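Local coordinates for protein Cap5O (Staphylococcus aureus, PDB 3OJO) that is a UDP-N-acetyl-mannosamine dehydrogenase of capsular polysaccharide biosynthesis and binds NAD as its cofactor, at residues 86-91 against 126-131; 160-165 against 176-181. All coordinates share one frame; numbering follows the deposited sequence.

Contact 1. Residues 86-91 against 126-131. With NAD (nicotinamide-adenine-dinucleotide), chain J.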
loop_
_atom_site.group_PDB
_atom_site.type_symbol
_atom_site.label_atom_id
_atom_site.label_comp_id
_atom_site.label_asym_id
_atom_site.label_seq_id
_atom_site.Cartn_x
_atom_site.Cartn_y
_atom_site.Cartn_z
ATOM N N VAL B 86 21.010 -31.924 -11.148
ATOM C CA VAL B 86 20.276 -30.778 -10.621
ATOM C C VAL B 86 20.172 -30.921 -9.115
ATOM O O VAL B 86 19.918 -32.016 -8.611
ATOM C CB VAL B 86 18.858 -30.642 -11.254
ATOM C CG1 VAL B 86 18.196 -29.316 -10.874
ATOM C CG2 VAL B 86 18.881 -30.815 -12.766
ATOM N N PHE B 87 20.336 -29.797 -8.405
ATOM C CA PHE B 87 20.153 -29.718 -6.963
ATOM C C PHE B 87 19.152 -28.608 -6.671
ATOM O O PHE B 87 19.303 -27.499 -7.163
ATOM C CB PHE B 87 21.458 -29.430 -6.239
ATOM C CG PHE B 87 22.531 -30.477 -6.363
ATOM C CD1 PHE B 87 22.657 -31.484 -5.411
ATOM C CD2 PHE B 87 23.460 -30.425 -7.401
ATOM C CE1 PHE B 87 23.687 -32.427 -5.501
ATOM C CE2 PHE B 87 24.478 -31.381 -7.503
ATOM C CZ PHE B 87 24.592 -32.369 -6.548
ATOM N N ILE B 88 18.109 -28.927 -5.905
ATOM C CA ILE B 88 17.094 -27.965 -5.502
ATOM C C ILE B 88 17.144 -27.794 -3.978
ATOM O O ILE B 88 16.894 -28.757 -3.251
ATOM C CB ILE B 88 15.661 -28.323 -6.007
ATOM C CG1 ILE B 88 15.604 -28.381 -7.546
ATOM C CG2 ILE B 88 14.645 -27.314 -5.444
ATOM C CD1 ILE B 88 14.333 -28.818 -8.152
ATOM N N ILE B 89 17.441 -26.565 -3.504
ATOM C CA ILE B 89 17.430 -26.252 -2.076
ATOM C C ILE B 89 16.026 -25.725 -1.744
ATOM O O ILE B 89 15.599 -24.696 -2.288
ATOM C CB ILE B 89 18.571 -25.285 -1.682
ATOM C CG1 ILE B 89 19.945 -25.958 -1.917
ATOM C CG2 ILE B 89 18.422 -24.788 -0.232
ATOM C CD1 ILE B 89 21.048 -25.028 -2.325
ATOM N N ALA B 90 15.319 -26.460 -0.874
ATOM C CA ALA B 90 13.958 -26.170 -0.409
ATOM C C ALA B 90 13.893 -26.293 1.126
ATOM O O ALA B 90 12.914 -26.807 1.672
ATOM C CB ALA B 90 12.977 -27.132 -1.054
ATOM N N VAL B 91 14.950 -25.816 1.813
ATOM C CA VAL B 91 15.071 -25.815 3.273
ATOM C C VAL B 91 14.330 -24.567 3.840
ATOM O O VAL B 91 13.989 -23.675 3.051
ATOM C CB VAL B 91 16.556 -25.906 3.744
ATOM C CG1 VAL B 91 17.249 -27.142 3.179
ATOM C CG2 VAL B 91 17.326 -24.641 3.384
ATOM N N ILE B 126 19.328 -24.818 -7.951
ATOM C CA ILE B 126 18.099 -24.041 -7.848
ATOM C C ILE B 126 17.825 -23.819 -6.377
ATOM O O ILE B 126 17.857 -24.767 -5.595
ATOM C CB ILE B 126 16.886 -24.669 -8.563
ATOM C CG1 ILE B 126 17.193 -24.953 -10.054
ATOM C CG2 ILE B 126 15.635 -23.763 -8.414
ATOM C CD1 ILE B 126 16.266 -25.970 -10.693
ATOM N N VAL B 127 17.606 -22.559 -5.996
ATOM C CA VAL B 127 17.239 -22.214 -4.635
ATOM C C VAL B 127 15.753 -21.851 -4.696
ATOM O O VAL B 127 15.382 -20.873 -5.354
ATOM C CB VAL B 127 18.155 -21.124 -4.043
ATOM C CG1 VAL B 127 17.753 -20.779 -2.616
ATOM C CG2 VAL B 127 19.609 -21.577 -4.075
ATOM N N GLU B 128 14.892 -22.732 -4.135
ATOM C CA GLU B 128 13.437 -22.540 -4.114
ATOM C C GLU B 128 12.975 -21.798 -2.848
ATOM O O GLU B 128 11.892 -21.228 -2.833
ATOM C CB GLU B 128 12.703 -23.875 -4.244
ATOM C CG GLU B 128 12.434 -24.295 -5.678
ATOM C CD GLU B 128 11.505 -25.489 -5.841
ATOM O OE1 GLU B 128 11.082 -26.071 -4.812
ATOM O OE2 GLU B 128 11.212 -25.854 -7.005
ATOM N N SER B 129 13.800 -21.807 -1.805
ATOM C CA SER B 129 13.588 -21.157 -0.514
ATOM C C SER B 129 13.564 -19.636 -0.667
ATOM O O SER B 129 14.178 -19.091 -1.591
ATOM C CB SER B 129 14.733 -21.528 0.432
ATOM O OG SER B 129 14.870 -22.932 0.549
ATOM N N THR B 130 12.907 -18.951 0.264
ATOM C CA THR B 130 12.848 -17.494 0.241
ATOM C C THR B 130 14.200 -16.941 0.577
ATOM O O THR B 130 14.777 -17.321 1.597
ATOM C CB THR B 130 11.737 -16.982 1.155
ATOM O OG1 THR B 130 10.511 -17.506 0.638
ATOM C CG2 THR B 130 11.680 -15.453 1.200
ATOM N N ILE B 131 14.744 -16.086 -0.296
ATOM C CA ILE B 131 16.059 -15.506 -0.052
ATOM C C ILE B 131 16.063 -14.000 -0.172
ATOM O O ILE B 131 15.335 -13.448 -1.007
ATOM C CB ILE B 131 17.178 -16.198 -0.865
ATOM C CG1 ILE B 131 16.950 -16.059 -2.374
ATOM C CG2 ILE B 131 17.394 -17.655 -0.404
ATOM C CD1 ILE B 131 17.943 -16.738 -3.212
HETATM P PA NAD J . 9.378 -27.037 6.167
HETATM O O1A NAD J . 9.805 -26.726 7.547
HETATM O O2A NAD J . 8.045 -27.676 6.136
HETATM O O5B NAD J . 10.467 -28.015 5.502
HETATM C C5B NAD J . 11.846 -27.798 5.644
HETATM C C4B NAD J . 12.512 -29.152 5.704
HETATM O O4B NAD J . 13.878 -29.014 5.374
HETATM C C3B NAD J . 12.422 -29.807 7.089
HETATM O O3B NAD J . 12.030 -31.167 6.939
HETATM C C2B NAD J . 13.868 -29.774 7.568
HETATM O O2B NAD J . 14.205 -30.842 8.429
HETATM C C1B NAD J . 14.645 -29.814 6.264
HETATM N N9A NAD J . 15.992 -29.246 6.431
HETATM C C8A NAD J . 16.323 -28.143 7.188
HETATM N N7A NAD J . 17.632 -27.864 7.000
HETATM C C5A NAD J . 18.134 -28.784 6.140
HETATM C C6A NAD J . 19.418 -28.974 5.627
HETATM N N6A NAD J . 20.388 -28.130 5.997
HETATM N N1A NAD J . 19.651 -30.023 4.741
HETATM C C2A NAD J . 18.618 -30.864 4.360
HETATM N N3A NAD J . 17.350 -30.673 4.874
HETATM C C4A NAD J . 17.112 -29.650 5.750
HETATM O O3 NAD J . 9.440 -25.677 5.291
HETATM P PN NAD J . 8.621 -25.455 3.929
HETATM O O1N NAD J . 7.246 -25.031 4.296
HETATM O O2N NAD J . 8.834 -26.612 3.024
HETATM O O5D NAD J . 9.320 -24.172 3.311
HETATM C C5D NAD J . 10.717 -24.037 3.277
HETATM C C4D NAD J . 11.033 -22.606 2.855
HETATM O O4D NAD J . 10.497 -22.344 1.567
HETATM C C3D NAD J . 10.371 -21.537 3.725
HETATM O O3D NAD J . 10.945 -21.317 5.000
HETATM C C2D NAD J . 10.505 -20.346 2.810
HETATM O O2D NAD J . 11.865 -20.019 2.695
HETATM C C1D NAD J . 10.133 -20.973 1.476
HETATM N N1N NAD J . 8.681 -20.753 1.280
HETATM C C2N NAD J . 7.741 -21.697 1.629
HETATM C C3N NAD J . 6.376 -21.419 1.452
HETATM C C7N NAD J . 5.375 -22.540 1.402
HETATM O O7N NAD J . 4.409 -22.512 0.369
HETATM N N7N NAD J . 5.399 -23.503 2.332
HETATM C C4N NAD J . 5.979 -20.170 0.955
HETATM C C5N NAD J . 6.933 -19.203 0.640
HETATM C C6N NAD J . 8.282 -19.513 0.826
#

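Contact 2. Residues 160-165 against 176-181. With PDC (pyridine-2,6-dicarboxylic acid), chain K; NAD (nicotinamide-adenine-dinucleotide), chain J; PDC (pyridine-2,6-dicarboxylic acid), chain L.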
loop_
_atom_site.group_PDB
_atom_site.type_symbol
_atom_site.label_atom_id
_atom_site.label_comp_id
_atom_site.label_asym_id
_atom_site.label_seq_id
_atom_site.Cartn_x
_atom_site.Cartn_y
_atom_site.Cartn_z
ATOM N N CYS B 160 14.336 -19.853 -8.111
ATOM C CA CYS B 160 12.956 -19.976 -8.522
ATOM C C CYS B 160 12.121 -20.056 -7.237
ATOM O O CYS B 160 12.094 -21.093 -6.580
ATOM C CB CYS B 160 12.707 -21.164 -9.439
ATOM S SG CYS B 160 10.948 -21.445 -9.759
ATOM N N PRO B 161 11.497 -18.944 -6.824
ATOM C CA PRO B 161 10.722 -18.953 -5.581
ATOM C C PRO B 161 9.515 -19.877 -5.620
ATOM O O PRO B 161 8.653 -19.801 -6.495
ATOM C CB PRO B 161 10.330 -17.484 -5.364
ATOM C CG PRO B 161 11.066 -16.713 -6.360
ATOM C CD PRO B 161 11.447 -17.624 -7.476
ATOM N N GLU B 162 9.501 -20.783 -4.662
ATOM C CA GLU B 162 8.448 -21.765 -4.561
ATOM C C GLU B 162 7.413 -21.395 -3.507
ATOM O O GLU B 162 7.752 -21.074 -2.362
ATOM C CB GLU B 162 9.028 -23.178 -4.373
ATOM C CG GLU B 162 8.077 -24.297 -4.735
ATOM C CD GLU B 162 7.658 -24.353 -6.182
ATOM O OE1 GLU B 162 8.172 -25.232 -6.910
ATOM O OE2 GLU B 162 6.748 -23.580 -6.564
ATOM N N ARG B 163 6.151 -21.418 -3.919
ATOM C CA ARG B 163 5.030 -21.088 -3.060
ATOM C C ARG B 163 3.939 -22.080 -3.385
ATOM O O ARG B 163 3.465 -22.122 -4.524
ATOM C CB ARG B 163 4.594 -19.638 -3.306
ATOM C CG ARG B 163 3.495 -19.158 -2.369
ATOM C CD ARG B 163 3.223 -17.671 -2.513
ATOM N NE ARG B 163 2.916 -17.288 -3.893
ATOM C CZ ARG B 163 3.174 -16.095 -4.420
ATOM N NH1 ARG B 163 3.737 -15.142 -3.681
ATOM N NH2 ARG B 163 2.867 -15.842 -5.684
ATOM N N VAL B 164 3.596 -22.926 -2.403
ATOM C CA VAL B 164 2.592 -24.003 -2.536
ATOM C C VAL B 164 1.251 -23.643 -1.917
ATOM O O VAL B 164 1.202 -23.058 -0.825
ATOM C CB VAL B 164 3.070 -25.424 -2.076
ATOM C CG1 VAL B 164 4.248 -25.921 -2.898
ATOM C CG2 VAL B 164 3.370 -25.492 -0.576
ATOM N N LEU B 165 0.169 -24.039 -2.615
ATOM C CA LEU B 165 -1.214 -23.868 -2.184
ATOM C C LEU B 165 -1.625 -25.155 -1.469
ATOM O O LEU B 165 -1.819 -26.173 -2.145
ATOM C CB LEU B 165 -2.138 -23.649 -3.404
ATOM C CG LEU B 165 -3.479 -22.947 -3.172
ATOM C CD1 LEU B 165 -3.872 -22.158 -4.392
ATOM C CD2 LEU B 165 -4.594 -23.942 -2.821
ATOM N N ASN B 176 0.826 -23.144 -12.016
ATOM C CA ASN B 176 1.248 -21.803 -11.638
ATOM C C ASN B 176 2.324 -21.278 -12.561
ATOM O O ASN B 176 3.213 -22.030 -12.973
ATOM C CB ASN B 176 1.830 -21.791 -10.213
ATOM C CG ASN B 176 0.864 -21.520 -9.098
ATOM O OD1 ASN B 176 -0.361 -21.585 -9.252
ATOM N ND2 ASN B 176 1.415 -21.209 -7.935
ATOM N N ASN B 177 2.291 -19.958 -12.800
ATOM C CA ASN B 177 3.324 -19.238 -13.525
ATOM C C ASN B 177 4.538 -19.217 -12.602
ATOM O O ASN B 177 4.404 -19.164 -11.379
ATOM C CB ASN B 177 2.882 -17.832 -13.887
ATOM C CG ASN B 177 1.759 -17.760 -14.886
ATOM O OD1 ASN B 177 1.318 -18.755 -15.464
ATOM N ND2 ASN B 177 1.285 -16.558 -15.135
ATOM N N ARG B 178 5.711 -19.335 -13.181
ATOM C CA ARG B 178 6.925 -19.503 -12.434
ATOM C C ARG B 178 7.959 -18.467 -12.808
ATOM O O ARG B 178 8.161 -18.202 -13.992
ATOM C CB ARG B 178 7.435 -20.905 -12.766
ATOM C CG ARG B 178 8.234 -21.540 -11.671
ATOM C CD ARG B 178 8.467 -23.005 -11.950
ATOM N NE ARG B 178 7.464 -23.842 -11.291
ATOM C CZ ARG B 178 7.544 -24.242 -10.029
ATOM N NH1 ARG B 178 8.564 -23.860 -9.267
ATOM N NH2 ARG B 178 6.599 -25.017 -9.512
ATOM N N ILE B 179 8.644 -17.916 -11.803
ATOM C CA ILE B 179 9.724 -16.973 -12.009
ATOM C C ILE B 179 11.050 -17.761 -12.023
ATOM O O ILE B 179 11.350 -18.479 -11.066
ATOM C CB ILE B 179 9.700 -15.836 -10.949
ATOM C CG1 ILE B 179 8.427 -14.970 -11.090
ATOM C CG2 ILE B 179 10.974 -14.989 -11.010
ATOM C CD1 ILE B 179 8.193 -14.035 -9.997
ATOM N N ILE B 180 11.824 -17.638 -13.131
ATOM C CA ILE B 180 13.125 -18.282 -13.289
ATOM C C ILE B 180 14.138 -17.149 -13.245
ATOM O O ILE B 180 14.269 -16.415 -14.229
ATOM C CB ILE B 180 13.241 -19.124 -14.615
ATOM C CG1 ILE B 180 12.019 -20.077 -14.882
ATOM C CG2 ILE B 180 14.615 -19.824 -14.757
ATOM C CD1 ILE B 180 11.825 -21.253 -13.965
ATOM N N GLY B 181 14.803 -16.994 -12.096
ATOM C CA GLY B 181 15.815 -15.974 -11.874
ATOM C C GLY B 181 17.219 -16.534 -11.962
ATOM O O GLY B 181 17.746 -17.041 -10.968
HETATM N N1 PDC K . -0.463 -17.795 -0.737
HETATM C C2 PDC K . -0.408 -17.632 -2.074
HETATM C C3 PDC K . -0.057 -18.674 -2.962
HETATM C C4 PDC K . 0.177 -19.927 -2.414
HETATM C C5 PDC K . 0.129 -20.071 -1.013
HETATM C C6 PDC K . -0.198 -18.980 -0.203
HETATM C C7 PDC K . -0.701 -16.332 -2.624
HETATM O O1 PDC K . -0.991 -15.449 -1.795
HETATM O O2 PDC K . -0.628 -16.220 -4.002
HETATM C C8 PDC K . -0.248 -19.139 1.250
HETATM O O3 PDC K . -0.013 -20.187 1.797
HETATM O O4 PDC K . -0.549 -18.103 2.000
HETATM P PA NAD J . 9.378 -27.037 6.167
HETATM O O1A NAD J . 9.805 -26.726 7.547
HETATM O O2A NAD J . 8.045 -27.676 6.136
HETATM O O5B NAD J . 10.467 -28.015 5.502
HETATM C C5B NAD J . 11.846 -27.798 5.644
HETATM C C4B NAD J . 12.512 -29.152 5.704
HETATM O O4B NAD J . 13.878 -29.014 5.374
HETATM C C3B NAD J . 12.422 -29.807 7.089
HETATM O O3B NAD J . 12.030 -31.167 6.939
HETATM C C2B NAD J . 13.868 -29.774 7.568
HETATM O O2B NAD J . 14.205 -30.842 8.429
HETATM C C1B NAD J . 14.645 -29.814 6.264
HETATM N N9A NAD J . 15.992 -29.246 6.431
HETATM C C8A NAD J . 16.323 -28.143 7.188
HETATM N N7A NAD J . 17.632 -27.864 7.000
HETATM C C5A NAD J . 18.134 -28.784 6.140
HETATM C C6A NAD J . 19.418 -28.974 5.627
HETATM N N6A NAD J . 20.388 -28.130 5.997
HETATM N N1A NAD J . 19.651 -30.023 4.741
HETATM C C2A NAD J . 18.618 -30.864 4.360
HETATM N N3A NAD J . 17.350 -30.673 4.874
HETATM C C4A NAD J . 17.112 -29.650 5.750
HETATM O O3 NAD J . 9.440 -25.677 5.291
HETATM P PN NAD J . 8.621 -25.455 3.929
HETATM O O1N NAD J . 7.246 -25.031 4.296
HETATM O O2N NAD J . 8.834 -26.612 3.024
HETATM O O5D NAD J . 9.320 -24.172 3.311
HETATM C C5D NAD J . 10.717 -24.037 3.277
HETATM C C4D NAD J . 11.033 -22.606 2.855
HETATM O O4D NAD J . 10.497 -22.344 1.567
HETATM C C3D NAD J . 10.371 -21.537 3.725
HETATM O O3D NAD J . 10.945 -21.317 5.000
HETATM C C2D NAD J . 10.505 -20.346 2.810
HETATM O O2D NAD J . 11.865 -20.019 2.695
HETATM C C1D NAD J . 10.133 -20.973 1.476
HETATM N N1N NAD J . 8.681 -20.753 1.280
HETATM C C2N NAD J . 7.741 -21.697 1.629
HETATM C C3N NAD J . 6.376 -21.419 1.452
HETATM C C7N NAD J . 5.375 -22.540 1.402
HETATM O O7N NAD J . 4.409 -22.512 0.369
HETATM N N7N NAD J . 5.399 -23.503 2.332
HETATM C C4N NAD J . 5.979 -20.170 0.955
HETATM C C5N NAD J . 6.933 -19.203 0.640
HETATM C C6N NAD J . 8.282 -19.513 0.826
HETATM N N1 PDC L . 0.512 -13.191 -0.686
HETATM C C2 PDC L . -0.287 -12.119 -0.736
HETATM C C3 PDC L . 0.321 -10.882 -0.938
HETATM C C4 PDC L . 1.738 -10.870 -1.011
HETATM C C5 PDC L . 2.490 -12.057 -0.949
HETATM C C6 PDC L . 1.803 -13.226 -0.796
HETATM C C7 PDC L . -1.756 -12.380 -0.605
HETATM O O1 PDC L . -2.564 -11.473 -0.670
HETATM O O2 PDC L . -2.157 -13.679 -0.423
HETATM C C8 PDC L . 2.384 -14.579 -0.735
HETATM O O3 PDC L . 3.594 -14.783 -0.856
HETATM O O4 PDC L . 1.529 -15.611 -0.564
#

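Contact 1. Residues 86-91 against 126-131
The carboxylate of Glu-128 lies flat against the side of Ile-88: CG2 of Ile-88 sits over one face, 3.7 Å from Glu-128 CD, while the opposite face is turned toward Glu-162. OE2 is hydrogen-bonded to Tyr-195 OH. The adenine of NAD is covered similarly, Val-91 CG1 resting over one face at its C4-C5 bond, 3.5 Å from NAD C5A. Both groups lie toward the C-terminal ends of two parallel neighbours in the Rossmann sheet, strands 86-89 and 124-127, joined through helix 106-115 as a beta-alpha-beta unit. Ile-126 N donates to Phe-87 O (2.8 Å, 178° at the hydrogen) and Ile-89 N to Ile-126 O (2.8 Å). Ile-88 and Ile-126 lie side by side on one face of the sheet, with Ile-89 and Val-127 paired likewise on the other. Past the strand ends, Ile-89 O takes Glu-128 N at 2.8 Å and a weaker bond from Ser-129 N. With OG turned beside its own backbone N (chi1 -55°), Ser-129 reaches Val-91 O at 2.8 Å, its OG tilted 16° from the carbonyl plane. Thr-130 N then donates to NAD O2D (2.9 Å). Backbone and hydroxyl donors thus hold the two loops together where the strands stop, setting an apolar methyl for adenine and a peptide N-H for the nicotinamide ribose.

Contact 2. Residues 160-165 against 176-181
Arg-178 grips Glu-162 end-on with NH1 and NH2, both directed at the single oxygen OE1, in the NAD-binding Rossmann domain where antiparallel strand 178-182 runs beside the loop that follows strand 156-159. In this salt bridge NH1 lies 2.8 Å and NH2 3.0 Å from Glu-162 OE1. The carboxylate and guanidinium planes stand 84° apart, so this is not the coplanar, two-oxygen pairing; NH2 uses the syn lone pair of OE1, whereas NH1 comes from above the carboxylate plane, and the link from NH2 to OE2 is weak. At the guanidinium edge NH1 also donates to Cys-160 SG (3.4 Å), which lies close to the guanidinium plane. Because SG stands anti to the backbone nitrogen of Cys-160 (chi1 172°), the sulfur is brought alongside the Arg-178 side chain, which bends at chi3 to turn its head toward the loop. Next to this, the ring of Pro-161 packs through CD on Ile-179. Further out, Leu-173 O in helix 169-175 receives Arg-178 NH2, and Tyr-195 of helix 185-195 packs on Cys-160, Arg-178 and Ile-180. Ile-179 reaches helix 208-238 and Met-249 of the second subunit. The loop thus fastened carries ligand contacts. Arg-163 touches two pyridine-2,6-dicarboxylates, with O2 of the chain K copy over one guanidinium face, offset toward its rim, and O3 of the chain L copy at the edge, 2.9 Å from Arg-163 NH1; that nitrogen also forms a salt bridge with Glu-218. One residue on, the backbone addresses the cofactor: Val-164 N donates to the nicotinamide carboxamide oxygen, NAD O7N, at 2.9 Å with 163° at the hydrogen.

Contacts 1 and 2 follow one another along the chain and both reach the same Rossmann sheet, their centres 11 Å apart. Strand 156-159 adjoins strand 124-127 on one side and strand 178-182 on the other, and the end of strand 124-127 and the residue after it meet the loop 160-165 directly: Val-127 O is 3.1 Å from Cys-160 N, and Glu-128 O is 3.0 Å from Glu-162 N, both probable hydrogen bonds. Nearby, the carboxylates of Glu-128 and Glu-162 come close, with Arg-178 NH1 4.0 Å from Glu-128 OE2, a contact that may ease the proximity of the two acids. Together they span NAD, contact 1 meeting adenine and nicotinamide ribose, contact 2 the carboxamide.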